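Local coordinates for capsid protein (Pseudomonas phage PP7, PDB 2QUD) that forms the icosahedral T=3 capsid of the phage from its dimers, packages the RNA genome and represses translation of the viral replicase, at residues A[49-52]-A[53-57]; A[90-94]-A[95-99]. All blocks are in the same frame, centred on the assembly; numbering follows the deposited sequence. Where two conformers were deposited one is given.

Contact 1 (A[49-52]-A[53-57]); sequences RQNG and AKTAY
Asn51 is the polar hub of the bend between strands 43-50 and 56-68, its amide serving Thr55 and Ala56 and its main chain Lys54 and Ala56. Its OD1 accepts from the backbone N of Thr55 at 2.9 Å, in the carbonyl plane and on a lone pair. The same oxygen accepts from the backbone N of Ala56 at 3.2 Å, this second donor standing well above that plane. The other end of the amide is used as well: ND2 gives a nearly straight bond (171°) to Thr55 OG1 at 3.0 Å, and the acceptor lies in the amide plane, which fixes the rotation of the flat group. With chi1 at 74°, CG sits between the backbone N and the carbonyl carbon, folding the amide in over the turn. The main chain of Asn51 is equally engaged, its N bonding to Ala56 O at 3.0 Å and its O accepting from Lys54 N at 3.1 Å. A water joins that same O to Lys54 NZ. Alongside, CG of Gln50 packs 3.5 Å from CE1 of Tyr57, the two side chains pointing the same way from a non-hydrogen-bonded pair; the tyrosine also packs on Leu120 of the second subunit. Arg49 and Ala56 bind RNA, and this is the turn end of the beta hairpin of strands 43-50 and 56-68, reversed by a type I turn from Asn51 to Lys54.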
ATOM      1  N   ARG A  49      10.057  10.381   6.831  0.50 17.22           N
ATOM      2  CA  ARG A  49      10.342  11.693   7.441  0.50 18.51           C
ATOM      3  C   ARG A  49       9.543  11.901   8.723  0.50 15.81           C
ATOM      4  O   ARG A  49       8.357  11.536   8.797  0.50 18.78           O
ATOM      5  CB  ARG A  49      10.074  12.826   6.432  0.50 25.84           C
ATOM      6  CG  ARG A  49       8.626  12.921   5.930  0.50 29.96           C
ATOM      7  CD  ARG A  49       8.474  13.889   4.739  0.50 43.25           C
ATOM      8  NE  ARG A  49       8.829  13.298   3.431  0.50 46.56           N
ATOM      9  CZ  ARG A  49       9.856  13.650   2.638  0.50 58.27           C
ATOM     10  NH1 ARG A  49      10.711  14.628   2.953  0.50 71.45           N
ATOM     11  NH2 ARG A  49      10.035  13.007   1.480  0.50 29.67           N
ATOM     12  N   GLN A  50      10.183  12.530   9.712  1.00 24.30           N
ATOM     13  CA  GLN A  50       9.538  12.844  10.947  1.00 22.08           C
ATOM     14  C   GLN A  50       8.605  13.982  10.608  1.00 19.69           C
ATOM     15  O   GLN A  50       8.929  14.854   9.786  1.00 25.01           O
ATOM     16  CB  GLN A  50      10.487  13.382  12.003  1.00 30.68           C
ATOM     17  CG  GLN A  50      11.567  12.476  12.496  1.00 44.83           C
ATOM     18  CD  GLN A  50      12.251  13.087  13.706  1.00 51.01           C
ATOM     19  OE1 GLN A  50      13.265  13.782  13.590  1.00 53.55           O
ATOM     20  NE2 GLN A  50      11.658  12.882  14.869  1.00 37.37           N
ATOM     21  N   ASN A  51       7.486  14.036  11.300  1.00 20.99           N
ATOM     22  CA  ASN A  51       6.682  15.264  11.281  1.00 21.97           C
ATOM     23  C   ASN A  51       7.381  16.448  11.967  1.00 29.89           C
ATOM     24  O   ASN A  51       8.412  16.314  12.631  1.00 25.29           O
ATOM     25  CB  ASN A  51       5.262  14.976  11.813  1.00 27.20           C
ATOM     26  CG  ASN A  51       5.207  14.776  13.325  1.00 27.98           C
ATOM     27  OD1 ASN A  51       6.237  14.706  14.018  1.00 24.21           O
ATOM     28  ND2 ASN A  51       3.982  14.715  13.854  1.00 30.26           N
ATOM     29  N   GLY A  52       6.826  17.625  11.774  1.00 29.22           N
ATOM     30  CA  GLY A  52       7.433  18.800  12.341  1.00 21.38           C
ATOM     31  C   GLY A  52       7.596  18.793  13.844  1.00 28.99           C
ATOM     32  O   GLY A  52       8.619  19.256  14.386  1.00 34.27           O
ATOM     33  N   ALA A  53       6.571  18.288  14.532  1.00 30.71           N
ATOM     34  CA  ALA A  53       6.561  18.198  15.987  1.00 30.06           C
ATOM     35  C   ALA A  53       7.464  17.114  16.578  1.00 29.94           C
ATOM     36  O   ALA A  53       7.691  17.110  17.799  1.00 34.07           O
ATOM     37  CB  ALA A  53       5.108  18.023  16.497  1.00 39.43           C
ATOM     38  N   LYS A  54       7.941  16.198  15.725  1.00 23.91           N
ATOM     39  CA  LYS A  54       8.781  15.062  16.125  1.00 30.64           C
ATOM     40  C   LYS A  54       8.009  14.115  17.053  1.00 34.93           C
ATOM     41  O   LYS A  54       8.568  13.562  18.003  1.00 35.20           O
ATOM     42  CB  LYS A  54      10.099  15.534  16.759  1.00 40.21           C
ATOM     43  CG  LYS A  54      10.896  16.485  15.851  1.00 48.90           C
ATOM     44  CD  LYS A  54      12.040  17.168  16.575  1.00 62.18           C
ATOM     45  CE  LYS A  54      13.098  17.678  15.591  1.00 76.68           C
ATOM     46  NZ  LYS A  54      12.520  18.256  14.336  1.00 60.89           N
ATOM     47  N   THR A  55       6.724  13.939  16.753  1.00 27.22           N
ATOM     48  CA  THR A  55       5.864  12.995  17.470  1.00 29.45           C
ATOM     49  C   THR A  55       5.442  11.793  16.623  1.00 27.58           C
ATOM     50  O   THR A  55       4.817  10.869  17.152  1.00 24.36           O
ATOM     51  CB  THR A  55       4.588  13.675  17.945  1.00 27.75           C
ATOM     52  OG1 THR A  55       3.873  14.205  16.817  1.00 27.86           O
ATOM     53  CG2 THR A  55       4.904  14.770  18.945  1.00 25.10           C
ATOM     54  N   ALA A  56       5.737  11.818  15.322  1.00 25.27           N
ATOM     55  CA  ALA A  56       5.327  10.752  14.422  1.00 22.83           C
ATOM     56  C   ALA A  56       6.290  10.720  13.259  1.00 26.03           C
ATOM     57  O   ALA A  56       7.067  11.640  13.017  1.00 21.33           O
ATOM     58  CB  ALA A  56       3.934  10.971  13.921  1.00 23.56           C
ATOM     59  N   TYR A  57       6.230   9.618  12.556  1.00 19.69           N
ATOM     60  CA  TYR A  57       6.963   9.417  11.304  1.00 23.30           C
ATOM     61  C   TYR A  57       5.969   9.132  10.185  1.00 20.06           C
ATOM     62  O   TYR A  57       4.899   8.588  10.438  1.00 21.52           O
ATOM     63  CB  TYR A  57       7.910   8.222  11.421  1.00 21.31           C
ATOM     64  CG  TYR A  57       8.955   8.379  12.496  1.00 21.98           C
ATOM     65  CD1 TYR A  57      10.207   8.893  12.201  1.00 27.07           C
ATOM     66  CD2 TYR A  57       8.679   8.062  13.811  1.00 24.78           C
ATOM     67  CE1 TYR A  57      11.157   9.071  13.204  1.00 27.69           C
ATOM     68  CE2 TYR A  57       9.623   8.223  14.821  1.00 34.79           C
ATOM     69  CZ  TYR A  57      10.861   8.732  14.508  1.00 39.21           C
ATOM     70  OH  TYR A  57      11.794   8.893  15.497  1.00 43.55           O
TER
HETATM   71  O   HOH W   1       9.437  11.846  15.439  1.00 43.79           O
HETATM   72  O   HOH W   2      11.027  17.292  12.268  1.00 40.65           O

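Contact 2 (A[90-94]-A[95-99])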
ATOM      1  N   ALA A  90       5.519   8.099  17.405  1.00 23.40           N
ATOM      2  CA  ALA A  90       6.834   7.907  18.018  1.00 26.67           C
ATOM      3  C   ALA A  90       6.783   7.239  19.404  1.00 27.96           C
ATOM      4  O   ALA A  90       7.716   6.540  19.766  1.00 32.17           O
ATOM      5  CB  ALA A  90       7.595   9.235  18.081  1.00 24.68           C
ATOM      6  N   ASN A  91       5.690   7.438  20.143  1.00 26.42           N
ATOM      7  CA  ASN A  91       5.500   6.793  21.446  0.50 25.65           C
ATOM      8  C   ASN A  91       4.713   5.477  21.358  1.00 26.76           C
ATOM      9  O   ASN A  91       4.246   4.950  22.355  1.00 28.37           O
ATOM     10  CB  ASN A  91       4.870   7.770  22.455  0.50 33.46           C
ATOM     11  CG  ASN A  91       3.376   7.994  22.239  0.50 26.25           C
ATOM     12  OD1 ASN A  91       2.874   7.948  21.125  0.50 25.73           O
ATOM     13  ND2 ASN A  91       2.662   8.277  23.329  0.50 40.48           N
ATOM     14  N   SER A  92       4.579   4.925  20.157  1.00 23.54           N
ATOM     15  CA  SER A  92       3.830   3.678  19.970  1.00 20.72           C
ATOM     16  C   SER A  92       4.544   2.449  20.488  1.00 23.26           C
ATOM     17  O   SER A  92       5.758   2.443  20.638  1.00 24.85           O
ATOM     18  CB  SER A  92       3.481   3.486  18.493  1.00 19.10           C
ATOM     19  OG  SER A  92       4.650   3.347  17.701  1.00 19.73           O
ATOM     20  N   THR A  93       3.774   1.390  20.731  1.00 23.28           N
ATOM     21  CA  THR A  93       4.357   0.099  21.016  1.00 20.71           C
ATOM     22  C   THR A  93       4.762  -0.627  19.740  1.00 22.32           C
ATOM     23  O   THR A  93       4.126  -0.468  18.695  1.00 21.34           O
ATOM     24  CB  THR A  93       3.368  -0.813  21.775  1.00 22.94           C
ATOM     25  OG1 THR A  93       2.244  -1.086  20.938  1.00 24.22           O
ATOM     26  CG2 THR A  93       2.882  -0.151  23.107  1.00 23.29           C
ATOM     27  N   GLU A  94       5.789  -1.464  19.850  1.00 22.10           N
ATOM     28  CA  GLU A  94       6.174  -2.342  18.746  1.00 22.55           C
ATOM     29  C   GLU A  94       4.994  -3.205  18.294  1.00 17.88           C
ATOM     30  O   GLU A  94       4.721  -3.280  17.103  1.00 17.61           O
ATOM     31  CB  GLU A  94       7.400  -3.195  19.090  1.00 21.42           C
ATOM     32  CG  GLU A  94       7.779  -4.167  17.977  1.00 23.77           C
ATOM     33  CD  GLU A  94       9.100  -4.860  18.185  1.00 37.47           C
ATOM     34  OE1 GLU A  94       9.271  -5.952  17.606  1.00 34.57           O
ATOM     35  OE2 GLU A  94       9.957  -4.332  18.906  1.00 41.32           O
ATOM     36  N   ALA A  95       4.241  -3.768  19.255  1.00 20.39           N
ATOM     37  CA  ALA A  95       3.105  -4.628  18.918  1.00 20.10           C
ATOM     38  C   ALA A  95       2.076  -3.897  18.064  1.00 17.52           C
ATOM     39  O   ALA A  95       1.516  -4.477  17.131  1.00 17.87           O
ATOM     40  CB  ALA A  95       2.437  -5.166  20.190  1.00 21.01           C
ATOM     41  N   SER A  96       1.868  -2.609  18.336  1.00 18.62           N
ATOM     42  CA  SER A  96       0.890  -1.817  17.568  1.00 18.63           C
ATOM     43  C   SER A  96       1.347  -1.560  16.122  1.00 16.69           C
ATOM     44  O   SER A  96       0.548  -1.584  15.199  1.00 17.87           O
ATOM     45  CB  SER A  96       0.551  -0.464  18.235  1.00 18.02           C
ATOM     46  OG  SER A  96       1.645   0.434  18.255  1.00 21.63           O
ATOM     47  N   ARG A  97       2.636  -1.293  15.953  1.00 16.43           N
ATOM     48  CA  ARG A  97       3.217  -1.105  14.620  1.00 16.91           C
ATOM     49  C   ARG A  97       3.157  -2.409  13.832  1.00 15.66           C
ATOM     50  O   ARG A  97       2.766  -2.407  12.671  1.00 18.12           O
ATOM     51  CB  ARG A  97       4.653  -0.606  14.713  1.00 15.37           C
ATOM     52  CG  ARG A  97       4.785   0.769  15.364  1.00 15.65           C
ATOM     53  CD  ARG A  97       6.164   1.332  15.302  1.00 18.07           C
ATOM     54  NE  ARG A  97       7.185   0.522  15.968  1.00 20.47           N
ATOM     55  CZ  ARG A  97       7.526   0.587  17.251  1.00 21.84           C
ATOM     56  NH1 ARG A  97       6.896   1.381  18.120  1.00 21.62           N
ATOM     57  NH2 ARG A  97       8.511  -0.183  17.688  1.00 22.75           N
ATOM     58  N   LYS A  98       3.542  -3.518  14.481  1.00 15.54           N
ATOM     59  CA  LYS A  98       3.469  -4.848  13.863  0.50 17.54           C
ATOM     60  C   LYS A  98       2.020  -5.194  13.508  1.00 16.80           C
ATOM     61  O   LYS A  98       1.774  -5.761  12.451  1.00 15.88           O
ATOM     62  CB  LYS A  98       4.118  -5.894  14.771  0.50 15.99           C
ATOM     63  CG  LYS A  98       3.984  -7.334  14.380  0.50 15.71           C
ATOM     64  CD  LYS A  98       4.449  -7.729  13.005  0.50 21.58           C
ATOM     65  CE  LYS A  98       4.610  -9.251  12.967  0.50 18.43           C
ATOM     66  NZ  LYS A  98       4.737  -9.799  11.600  0.50 13.02           N
ATOM     67  N   SER A  99       1.047  -4.823  14.354  1.00 15.92           N
ATOM     68  CA  SER A  99      -0.359  -5.085  14.067  0.50 13.43           C
ATOM     69  C   SER A  99      -0.830  -4.317  12.824  1.00 14.92           C
ATOM     70  O   SER A  99      -1.504  -4.864  11.960  1.00 17.01           O
ATOM     71  CB  SER A  99      -1.243  -4.739  15.268  0.50 12.47           C
ATOM     72  OG  SER A  99      -2.617  -4.943  14.981  0.50 11.45           O
TER
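The backbone passes from an irregular loop into a helix at Thr93, after which Lys98 N bonds to Glu94 O at 2.9 Å and 174°, while Thr93 O accepts from Arg97 N. Thr93 is the N-cap: its OG1, placed by a chi1 of 64° between the backbone N and the carbonyl carbon, reaches forward to accept a bond from Ser96 N at 3.0 Å. The hydroxyl of Ser96 returns the favour to the same residue, giving its proton to Thr93 O at 2.7 Å, in the carbonyl plane and on a lone pair. That oxygen is thus gripped by a side chain and by the main chain of Arg97. This is N-terminal helix capping, in which a side chain before the first turn serves an amide that has no earlier carbonyl in the helix to meet it, and here it caps the N-terminal end of helix 94-109, which packs against the second subunit of the dimer. Arg97 folds back across the cap, bent at chi3 (-60°), and NH1 bonds to Ser92 OG at 3.0 Å, with the serine oxygen in the guanidinium plane; Ser92 OG is also bonded to Val89 O. One face of the guanidinium lies over the main chain, with NH2 3.4 Å from Glu94 CA. The carboxylate of Glu94 stays beyond salt-bridge range, OE2 being 4.6 Å from Arg97 NH2. Arg97 NE bonds instead to Val118 O of the second subunit, and Lys98 NZ forms salt bridges with Asp102 and with Glu114 of that subunit.

Followed from the N terminus, the chain closes contact 1 first, where 49-57, with its turn at 51-54, leads strand 43-50 into strand 56-68. It then runs the length of that strand and back along strand 76-89, the last strand of the sheet within this chain, before 90-99 leads from sheet to helix in contact 2. The two local contacts are in series, neither enclosing nor crossing the other, yet they meet in space with centres about 15 Å apart. Thr55 O lies 2.9 Å from Ala90 N, a probable hydrogen bond, and the methyl of Ala90 packs near Tyr57. The hairpin end and the loop leading to the helix thereby meet at one end of the sheet.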